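PDB 4I4C: UPF0255 protein frsA from Vibrio vulnificus, which probably hydrolyses carboxylic esters as a serine esterase of the alpha/beta-hydrolase clan and does not appear to be a cofactor-independent pyruvate decarboxylase. Local coordinates for residues A[371-374]-A[375-378]; A[405-408]-A[409-412]; A[98-101]-A[102-106]. All coordinates share one frame; numbering follows the deposited sequence.

Interaction 1: residues A[371-374]-A[375-378]; sequences YSDN and QMVA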
ATOM      1  N   TYR A 371     -14.101   2.484  13.855  1.00 21.41           N
ATOM      2  CA  TYR A 371     -13.586   2.272  15.202  1.00 28.42           C
ATOM      3  C   TYR A 371     -14.026   0.890  15.727  1.00 29.43           C
ATOM      4  O   TYR A 371     -13.247   0.176  16.368  1.00 25.66           O
ATOM      5  CB  TYR A 371     -14.045   3.417  16.117  1.00 28.93           C
ATOM      6  CG  TYR A 371     -13.572   3.329  17.550  1.00 31.05           C
ATOM      7  CD1 TYR A 371     -12.226   3.185  17.850  1.00 31.69           C
ATOM      8  CD2 TYR A 371     -14.473   3.421  18.606  1.00 37.61           C
ATOM      9  CE1 TYR A 371     -11.786   3.118  19.156  1.00 26.94           C
ATOM     10  CE2 TYR A 371     -14.039   3.354  19.923  1.00 37.99           C
ATOM     11  CZ  TYR A 371     -12.692   3.204  20.189  1.00 34.91           C
ATOM     12  OH  TYR A 371     -12.242   3.128  21.489  1.00 36.59           O
ATOM     13  N   SER A 372     -15.263   0.514  15.413  1.00 28.78           N
ATOM     14  CA  SER A 372     -15.786  -0.814  15.736  1.00 29.93           C
ATOM     15  C   SER A 372     -14.917  -1.977  15.233  1.00 22.84           C
ATOM     16  O   SER A 372     -14.753  -2.989  15.920  1.00 27.46           O
ATOM     17  CB  SER A 372     -17.209  -0.957  15.207  1.00 30.22           C
ATOM     18  OG  SER A 372     -17.318  -0.574  13.856  1.00 26.14           O
ATOM     19  N   ASP A 373     -14.354  -1.829  14.045  1.00 27.00           N
ATOM     20  CA  ASP A 373     -13.404  -2.812  13.527  1.00 33.40           C
ATOM     21  C   ASP A 373     -12.182  -2.937  14.444  1.00 30.31           C
ATOM     22  O   ASP A 373     -11.822  -4.038  14.893  1.00 22.10           O
ATOM     23  CB  ASP A 373     -12.956  -2.422  12.119  1.00 32.21           C
ATOM     24  CG  ASP A 373     -13.789  -3.075  11.031  1.00 30.32           C
ATOM     25  OD1 ASP A 373     -14.807  -3.713  11.364  1.00 32.47           O
ATOM     26  OD2 ASP A 373     -13.430  -2.940   9.840  1.00 27.90           O
ATOM     27  N   ASN A 374     -11.559  -1.793  14.723  1.00 20.41           N
ATOM     28  CA  ASN A 374     -10.377  -1.730  15.572  1.00 25.03           C
ATOM     29  C   ASN A 374     -10.614  -2.118  17.036  1.00 24.71           C
ATOM     30  O   ASN A 374      -9.738  -2.693  17.679  1.00 24.02           O
ATOM     31  CB  ASN A 374      -9.733  -0.351  15.435  1.00 24.67           C
ATOM     32  CG  ASN A 374      -9.228  -0.117  14.031  1.00 27.24           C
ATOM     33  OD1 ASN A 374      -8.461  -0.924  13.505  1.00 29.56           O
ATOM     34  ND2 ASN A 374      -9.698   0.944  13.393  1.00 23.39           N
ATOM     35  N   GLN A 375     -11.803  -1.816  17.544  1.00 19.67           N
ATOM     36  CA  GLN A 375     -12.208  -2.280  18.866  1.00 25.28           C
ATOM     37  C   GLN A 375     -12.243  -3.798  18.983  1.00 26.45           C
ATOM     38  O   GLN A 375     -11.816  -4.355  19.995  1.00 29.21           O
ATOM     39  CB  GLN A 375     -13.576  -1.714  19.229  1.00 36.67           C
ATOM     40  CG  GLN A 375     -13.501  -0.443  20.032  1.00 40.53           C
ATOM     41  CD  GLN A 375     -14.870   0.124  20.305  1.00 45.27           C
ATOM     42  OE1 GLN A 375     -15.738   0.157  19.421  1.00 40.84           O
ATOM     43  NE2 GLN A 375     -15.081   0.567  21.533  1.00 41.63           N
ATOM     44  N   MET A 376     -12.759  -4.462  17.951  1.00 33.33           N
ATOM     45  CA  MET A 376     -12.769  -5.921  17.899  1.00 33.81           C
ATOM     46  C   MET A 376     -11.368  -6.489  18.025  1.00 36.15           C
ATOM     47  O   MET A 376     -11.091  -7.336  18.879  1.00 29.93           O
ATOM     48  CB  MET A 376     -13.359  -6.392  16.579  1.00 35.96           C
ATOM     49  CG  MET A 376     -14.808  -6.751  16.642  1.00 38.89           C
ATOM     50  SD  MET A 376     -15.227  -7.912  15.338  1.00 48.71           S
ATOM     51  CE  MET A 376     -15.288  -6.818  13.935  1.00 22.59           C
ATOM     52  N   VAL A 377     -10.486  -6.025  17.149  1.00 38.38           N
ATOM     53  CA  VAL A 377      -9.105  -6.480  17.154  1.00 35.88           C
ATOM     54  C   VAL A 377      -8.475  -6.260  18.532  1.00 34.93           C
ATOM     55  O   VAL A 377      -7.816  -7.149  19.071  1.00 29.40           O
ATOM     56  CB  VAL A 377      -8.275  -5.766  16.053  1.00 27.92           C
ATOM     57  CG1 VAL A 377      -6.793  -6.023  16.240  1.00 30.74           C
ATOM     58  CG2 VAL A 377      -8.732  -6.221  14.669  1.00 21.30           C
ATOM     59  N   ALA A 378      -8.713  -5.088  19.118  1.00 25.80           N
ATOM     60  CA  ALA A 378      -7.986  -4.701  20.312  1.00 21.47           C
ATOM     61  C   ALA A 378      -8.381  -5.566  21.489  1.00 35.20           C
ATOM     62  O   ALA A 378      -7.549  -5.881  22.342  1.00 30.67           O
ATOM     63  CB  ALA A 378      -8.209  -3.239  20.635  1.00 31.81           C
TER

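Interaction 2: residues A[405-408]-A[409-412]; sequences AIKW and LEDE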
ATOM      1  N   ALA A 405       2.559   4.506  16.857  1.00 20.92           N
ATOM      2  CA  ALA A 405       3.077   3.268  16.293  1.00 22.75           C
ATOM      3  C   ALA A 405       4.499   3.014  16.751  1.00 27.92           C
ATOM      4  O   ALA A 405       4.834   1.917  17.195  1.00 21.10           O
ATOM      5  CB  ALA A 405       3.041   3.336  14.775  1.00 22.09           C
ATOM      6  N   ILE A 406       5.347   4.025  16.612  1.00 26.44           N
ATOM      7  CA  ILE A 406       6.753   3.867  16.944  1.00 30.08           C
ATOM      8  C   ILE A 406       6.929   3.679  18.464  1.00 31.06           C
ATOM      9  O   ILE A 406       7.793   2.913  18.911  1.00 27.19           O
ATOM     10  CB  ILE A 406       7.615   5.018  16.348  1.00 33.88           C
ATOM     11  CG1 ILE A 406       8.278   4.567  15.040  1.00 33.39           C
ATOM     12  CG2 ILE A 406       8.700   5.452  17.307  1.00 33.90           C
ATOM     13  CD1 ILE A 406       7.369   3.812  14.092  1.00 30.04           C
ATOM     14  N   LYS A 407       6.093   4.352  19.250  1.00 29.61           N
ATOM     15  CA  LYS A 407       6.115   4.171  20.709  1.00 29.61           C
ATOM     16  C   LYS A 407       5.761   2.740  21.108  1.00 25.61           C
ATOM     17  O   LYS A 407       6.377   2.158  22.011  1.00 30.80           O
ATOM     18  CB  LYS A 407       5.181   5.161  21.422  1.00 22.72           C
ATOM     19  CG  LYS A 407       5.856   6.471  21.795  1.00 42.96           C
ATOM     20  CD  LYS A 407       7.107   6.238  22.649  1.00 48.09           C
ATOM     21  CE  LYS A 407       6.782   5.491  23.942  1.00 53.57           C
ATOM     22  NZ  LYS A 407       7.930   5.471  24.897  1.00 57.20           N
ATOM     23  N   TRP A 408       4.765   2.191  20.424  1.00 27.52           N
ATOM     24  CA  TRP A 408       4.333   0.819  20.645  1.00 30.80           C
ATOM     25  C   TRP A 408       5.487  -0.126  20.338  1.00 32.41           C
ATOM     26  O   TRP A 408       5.770  -1.047  21.104  1.00 28.74           O
ATOM     27  CB  TRP A 408       3.138   0.517  19.742  1.00 22.27           C
ATOM     28  CG  TRP A 408       2.385  -0.746  20.055  1.00 31.09           C
ATOM     29  CD1 TRP A 408       2.552  -1.974  19.470  1.00 29.86           C
ATOM     30  CD2 TRP A 408       1.321  -0.897  21.003  1.00 30.48           C
ATOM     31  NE1 TRP A 408       1.660  -2.876  20.000  1.00 26.24           N
ATOM     32  CE2 TRP A 408       0.891  -2.241  20.939  1.00 28.86           C
ATOM     33  CE3 TRP A 408       0.688  -0.026  21.897  1.00 27.36           C
ATOM     34  CZ2 TRP A 408      -0.142  -2.732  21.734  1.00 29.75           C
ATOM     35  CZ3 TRP A 408      -0.338  -0.513  22.685  1.00 33.73           C
ATOM     36  CH2 TRP A 408      -0.744  -1.853  22.598  1.00 35.12           C
ATOM     37  N   LEU A 409       6.165   0.120  19.220  1.00 30.44           N
ATOM     38  CA  LEU A 409       7.280  -0.727  18.811  1.00 30.33           C
ATOM     39  C   LEU A 409       8.483  -0.528  19.716  1.00 27.32           C
ATOM     40  O   LEU A 409       9.183  -1.479  20.049  1.00 31.88           O
ATOM     41  CB  LEU A 409       7.639  -0.468  17.351  1.00 29.92           C
ATOM     42  CG  LEU A 409       6.523  -0.957  16.433  1.00 27.55           C
ATOM     43  CD1 LEU A 409       6.517  -0.189  15.125  1.00 32.20           C
ATOM     44  CD2 LEU A 409       6.661  -2.453  16.182  1.00 26.02           C
ATOM     45  N   GLU A 410       8.711   0.713  20.118  1.00 25.77           N
ATOM     46  CA  GLU A 410       9.733   1.030  21.097  1.00 30.38           C
ATOM     47  C   GLU A 410       9.492   0.235  22.378  1.00 36.76           C
ATOM     48  O   GLU A 410      10.415  -0.391  22.907  1.00 42.91           O
ATOM     49  CB  GLU A 410       9.683   2.524  21.400  1.00 43.57           C
ATOM     50  CG  GLU A 410      10.844   3.071  22.191  1.00 45.14           C
ATOM     51  CD  GLU A 410      10.998   4.563  21.986  1.00 43.11           C
ATOM     52  OE1 GLU A 410      10.133   5.158  21.305  1.00 39.59           O
ATOM     53  OE2 GLU A 410      11.984   5.137  22.494  1.00 45.67           O
ATOM     54  N   ASP A 411       8.251   0.248  22.867  1.00 31.01           N
ATOM     55  CA  ASP A 411       7.919  -0.425  24.129  1.00 36.30           C
ATOM     56  C   ASP A 411       7.976  -1.949  24.055  1.00 31.66           C
ATOM     57  O   ASP A 411       8.417  -2.601  25.002  1.00 39.61           O
ATOM     58  CB  ASP A 411       6.545   0.014  24.659  1.00 41.41           C
ATOM     59  CG  ASP A 411       6.481   1.508  24.976  1.00 49.07           C
ATOM     60  OD1 ASP A 411       7.547   2.158  25.077  1.00 47.78           O
ATOM     61  OD2 ASP A 411       5.357   2.035  25.127  1.00 47.52           O
ATOM     62  N   GLU A 412       7.541  -2.519  22.940  1.00 22.46           N
ATOM     63  CA  GLU A 412       7.371  -3.966  22.879  1.00 29.04           C
ATOM     64  C   GLU A 412       8.517  -4.681  22.175  1.00 29.48           C
ATOM     65  O   GLU A 412       8.806  -5.838  22.483  1.00 23.01           O
ATOM     66  CB  GLU A 412       6.021  -4.331  22.251  1.00 29.24           C
ATOM     67  CG  GLU A 412       4.810  -3.760  22.994  1.00 29.07           C
ATOM     68  CD  GLU A 412       4.600  -4.397  24.365  1.00 25.21           C
ATOM     69  OE1 GLU A 412       5.229  -5.434  24.636  1.00 29.13           O
ATOM     70  OE2 GLU A 412       3.799  -3.866  25.160  1.00 33.83           O
TER

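Interaction 3: residues A[98-101]-A[102-106]; sequences WAYE and WTRLG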
ATOM      1  N   TRP A  98      -2.237  10.982 -16.859  1.00 16.23           N
ATOM      2  CA  TRP A  98      -1.815  10.797 -15.471  1.00 19.25           C
ATOM      3  C   TRP A  98      -0.418  10.174 -15.383  1.00 13.50           C
ATOM      4  O   TRP A  98       0.482  10.750 -14.778  1.00 15.50           O
ATOM      5  CB  TRP A  98      -2.829   9.932 -14.718  1.00 16.58           C
ATOM      6  CG  TRP A  98      -2.406   9.604 -13.309  1.00 14.08           C
ATOM      7  CD1 TRP A  98      -1.548   8.619 -12.911  1.00 14.22           C
ATOM      8  CD2 TRP A  98      -2.849  10.257 -12.125  1.00 11.72           C
ATOM      9  NE1 TRP A  98      -1.421   8.628 -11.548  1.00 16.25           N
ATOM     10  CE2 TRP A  98      -2.211   9.628 -11.039  1.00 17.68           C
ATOM     11  CE3 TRP A  98      -3.729  11.320 -11.872  1.00 11.66           C
ATOM     12  CZ2 TRP A  98      -2.415  10.028  -9.724  1.00 11.15           C
ATOM     13  CZ3 TRP A  98      -3.932  11.720 -10.570  1.00 18.16           C
ATOM     14  CH2 TRP A  98      -3.283  11.066  -9.505  1.00 18.83           C
ATOM     15  N   ALA A  99      -0.235   9.018 -16.013  1.00 13.73           N
ATOM     16  CA  ALA A  99       1.085   8.376 -16.030  1.00 14.15           C
ATOM     17  C   ALA A  99       2.160   9.280 -16.621  1.00 18.19           C
ATOM     18  O   ALA A  99       3.256   9.356 -16.098  1.00 19.56           O
ATOM     19  CB  ALA A  99       1.044   7.067 -16.786  1.00 16.50           C
ATOM     20  N   TYR A 100       1.839   9.949 -17.723  1.00 17.64           N
ATOM     21  CA  TYR A 100       2.810  10.817 -18.398  1.00 21.53           C
ATOM     22  C   TYR A 100       3.282  11.943 -17.480  1.00 21.21           C
ATOM     23  O   TYR A 100       4.478  12.198 -17.350  1.00 20.73           O
ATOM     24  CB  TYR A 100       2.187  11.422 -19.652  1.00 22.08           C
ATOM     25  CG  TYR A 100       3.117  12.347 -20.409  1.00 26.81           C
ATOM     26  CD1 TYR A 100       3.138  13.710 -20.146  1.00 29.00           C
ATOM     27  CD2 TYR A 100       3.981  11.853 -21.375  1.00 23.61           C
ATOM     28  CE1 TYR A 100       3.994  14.560 -20.832  1.00 33.97           C
ATOM     29  CE2 TYR A 100       4.839  12.696 -22.074  1.00 31.56           C
ATOM     30  CZ  TYR A 100       4.842  14.045 -21.794  1.00 33.10           C
ATOM     31  OH  TYR A 100       5.692  14.891 -22.469  1.00 37.56           O
ATOM     32  N   GLU A 101       2.334  12.625 -16.847  1.00 18.59           N
ATOM     33  CA  GLU A 101       2.685  13.795 -16.060  1.00 16.61           C
ATOM     34  C   GLU A 101       3.435  13.401 -14.795  1.00 18.90           C
ATOM     35  O   GLU A 101       4.351  14.115 -14.381  1.00 17.23           O
ATOM     36  CB  GLU A 101       1.461  14.665 -15.747  1.00 15.29           C
ATOM     37  CG  GLU A 101       0.780  15.305 -16.994  1.00 15.77           C
ATOM     38  CD  GLU A 101       1.639  16.327 -17.736  1.00 18.48           C
ATOM     39  OE1 GLU A 101       2.728  16.694 -17.256  1.00 20.10           O
ATOM     40  OE2 GLU A 101       1.207  16.776 -18.823  1.00 20.53           O
ATOM     41  N   TRP A 102       3.069  12.270 -14.185  1.00 17.31           N
ATOM     42  CA  TRP A 102       3.751  11.858 -12.954  1.00 15.23           C
ATOM     43  C   TRP A 102       5.140  11.329 -13.270  1.00 16.82           C
ATOM     44  O   TRP A 102       6.075  11.541 -12.515  1.00 17.60           O
ATOM     45  CB  TRP A 102       2.939  10.833 -12.151  1.00 13.60           C
ATOM     46  CG  TRP A 102       1.871  11.470 -11.305  1.00 19.60           C
ATOM     47  CD1 TRP A 102       0.527  11.564 -11.592  1.00 12.65           C
ATOM     48  CD2 TRP A 102       2.061  12.135 -10.051  1.00 18.06           C
ATOM     49  NE1 TRP A 102      -0.124  12.239 -10.582  1.00 13.14           N
ATOM     50  CE2 TRP A 102       0.792  12.597  -9.625  1.00 17.70           C
ATOM     51  CE3 TRP A 102       3.182  12.383  -9.246  1.00 13.24           C
ATOM     52  CZ2 TRP A 102       0.615  13.301  -8.422  1.00 19.26           C
ATOM     53  CZ3 TRP A 102       2.999  13.075  -8.044  1.00 14.87           C
ATOM     54  CH2 TRP A 102       1.726  13.521  -7.647  1.00 16.96           C
ATOM     55  N   THR A 103       5.273  10.664 -14.410  1.00 16.00           N
ATOM     56  CA  THR A 103       6.581  10.153 -14.819  1.00 18.81           C
ATOM     57  C   THR A 103       7.535  11.306 -15.136  1.00 21.07           C
ATOM     58  O   THR A 103       8.732  11.234 -14.845  1.00 23.24           O
ATOM     59  CB  THR A 103       6.439   9.177 -16.010  1.00 20.16           C
ATOM     60  OG1 THR A 103       5.716   8.021 -15.575  1.00 25.45           O
ATOM     61  CG2 THR A 103       7.791   8.735 -16.528  1.00 17.84           C
ATOM     62  N   ARG A 104       6.991  12.385 -15.704  1.00 19.02           N
ATOM     63  CA  ARG A 104       7.768  13.602 -15.927  1.00 26.82           C
ATOM     64  C   ARG A 104       8.418  14.112 -14.658  1.00 18.46           C
ATOM     65  O   ARG A 104       9.572  14.520 -14.676  1.00 19.43           O
ATOM     66  CB  ARG A 104       6.885  14.723 -16.459  1.00 22.68           C
ATOM     67  CG  ARG A 104       6.642  14.685 -17.918  1.00 28.69           C
ATOM     68  CD  ARG A 104       5.831  15.920 -18.306  1.00 35.89           C
ATOM     69  NE  ARG A 104       6.649  16.921 -18.977  1.00 30.35           N
ATOM     70  CZ  ARG A 104       6.154  18.018 -19.542  1.00 36.34           C
ATOM     71  NH1 ARG A 104       4.845  18.246 -19.495  1.00 28.27           N
ATOM     72  NH2 ARG A 104       6.960  18.884 -20.155  1.00 34.30           N
ATOM     73  N   LEU A 105       7.648  14.155 -13.576  1.00 17.51           N
ATOM     74  CA  LEU A 105       8.174  14.585 -12.283  1.00 25.48           C
ATOM     75  C   LEU A 105       9.229  13.599 -11.788  1.00 24.81           C
ATOM     76  O   LEU A 105      10.288  14.010 -11.316  1.00 22.45           O
ATOM     77  CB  LEU A 105       7.057  14.777 -11.235  1.00 19.37           C
ATOM     78  CG  LEU A 105       7.518  15.367  -9.895  1.00 20.36           C
ATOM     79  CD1 LEU A 105       8.193  16.750 -10.035  1.00 17.72           C
ATOM     80  CD2 LEU A 105       6.384  15.427  -8.861  1.00 20.34           C
ATOM     81  N   GLY A 106       8.955  12.304 -11.913  1.00 17.19           N
ATOM     82  CA  GLY A 106       9.978  11.308 -11.616  1.00 17.54           C
ATOM     83  C   GLY A 106      11.296  11.547 -12.349  1.00 27.44           C
ATOM     84  O   GLY A 106      12.384  11.484 -11.766  1.00 20.93           O
TER

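Interaction 1: residues A[371-374]-A[375-378]
Gln375 lays its side chain over one face of the Tyr371 ring, one helical turn back. Its CB starts beside the backbone, 3.4 Å from Tyr371 O. CG comes next and makes a CH-pi contact, 3.9 Å from the ring centroid of Tyr371 and offset toward the rim. The chain stays extended beyond CG (chi2 177°), which carries the amide along the ring. CD then sits 3.4 Å from Tyr371 CE2. At the tip, OE1 lies nearest CD2 and NE2 nearest CE2 of the same ring. Amide and ring planes are only 21° apart, so the two flat groups are stacked. Both residues belong to helix 371-379, the crossover helix of the beta-alpha-beta unit formed with strands 358-363 and 385-389. Tyr371 also touches Ala386 and Lys388 on the second strand. A backbone bond from Gln375 N to Tyr371 O, 2.7 Å long, ties the pair beneath their side chains. On the buried side, Asn374 and Val377 pack on Ala360 of strand 358-363. Asp373 turns its carboxylate to the backbone N atoms of His300 and Asp301, while its OD1 lies 4.1 Å from Met376 CE.

Interaction 2: residues A[405-408]-A[409-412]
The last turns of helix 394-413, the C-terminal helix beside the central sheet of this alpha/beta-hydrolase fold, carry a salt bridge between Lys407 and Asp411, four residues apart. Lys407 NZ lies 3.3 Å from Asp411 OD1, and the hydrogen bond in this bridge is weak. The lysine chain is bent at both chi2 (-55°) and chi3 (-59°). These bends fold its end forward along the helix, toward the acids of the next turn. On the way, CD passes 3.5 Å from Glu410 OE1. NZ itself stays 4.2 Å from that oxygen, beyond salt-bridge range, though the opposite charges may still attract. Both acids therefore lie near the lysine, but the bridge is made to Asp411. The backbone beneath is regular helix: Leu409, Glu410, Asp411 and Glu412 each donate N-H to the carbonyl four residues earlier. Other sides of the helix meet the protein. Ala405 and Trp408 touch Val293 of strand 291-295. Ile406 packs on His216 and Leu217 of helix 210-217, and its CD1 reaches Leu409 CD1 at 4.2 Å. Trp408 gives its indole N-H to the backbone oxygen of Pro357, which fixes the polar edge of the ring. Glu412 CG lies over one face of that indole, 4.4 Å from Trp408 NE1.

Interaction 3: residues A[98-101]-A[102-106]
Trp98 and Trp102 lie side by side on helix 98-114, their side chains pointing the same way. Trp98 has CG anti to its backbone N (chi1 175°), whereas Trp102 has CG beside its own N (chi1 -82°). These different first torsions bring the pyrrole part of Trp102 over one face of the Trp98 indole. Trp102 NE1 stands 3.3 Å from Trp98 CZ2, and Trp102 CD1 is 3.4 Å from Trp98 CE2. The ring planes meet at 44°, an oblique pairing. The carbonyl of Trp98 also touches the edge of the Trp102 ring, near its plane, with Trp98 O 3.3 Å from Trp102 CD1.

On another side of the helix, Arg104 reaches back to Tyr100 and Glu101. A bend at chi3 turns its guanidinium out of line with the chain before it. Arg104 CD touches the Tyr100 ring, 3.4 Å from Tyr100 CE1. Arg104 CD is also 3.4 Å from Glu101 OE1. A salt bridge joins Arg104 NH1 to Glu101 OE1 at 3.5 Å, with only a weak hydrogen bond. The other carboxylate oxygen, OE2, is held by the backbone N of Gly96, just before the helix. Thr103 uses its hydroxyl within the helix: OG1 donates to Ala99 O at 2.8 Å. Thr103 N bonds to the same oxygen from the opposite face of the carbonyl plane, so two donors grip it.

Around this turn, helix 121-136 packs against Trp102 and Thr103 and takes the Trp98 indole N-H on Ile134 O. Helix 64-75 meets Trp98 through Ile74 and Trp102 through Val70.

Each contact joins residues within a single helix, a different one each time, and the three run in series along the chain. Interactions 1 and 2 lie on helices next to the central sheet, about 19 Å apart between centres, and each is partly buried. Interaction 1 sits on a crossover helix and interaction 2 on the C-terminal helix. Interaction 3 lies across the chain's centre, about 37 to 38 Å from the others between centres, among helices and away from that sheet. It is the most buried and pairs two indoles. Interaction 1 pairs an amide with a ring and has no salt bridge. Interactions 2 and 3 each add one, involving an exposed lysine or arginine.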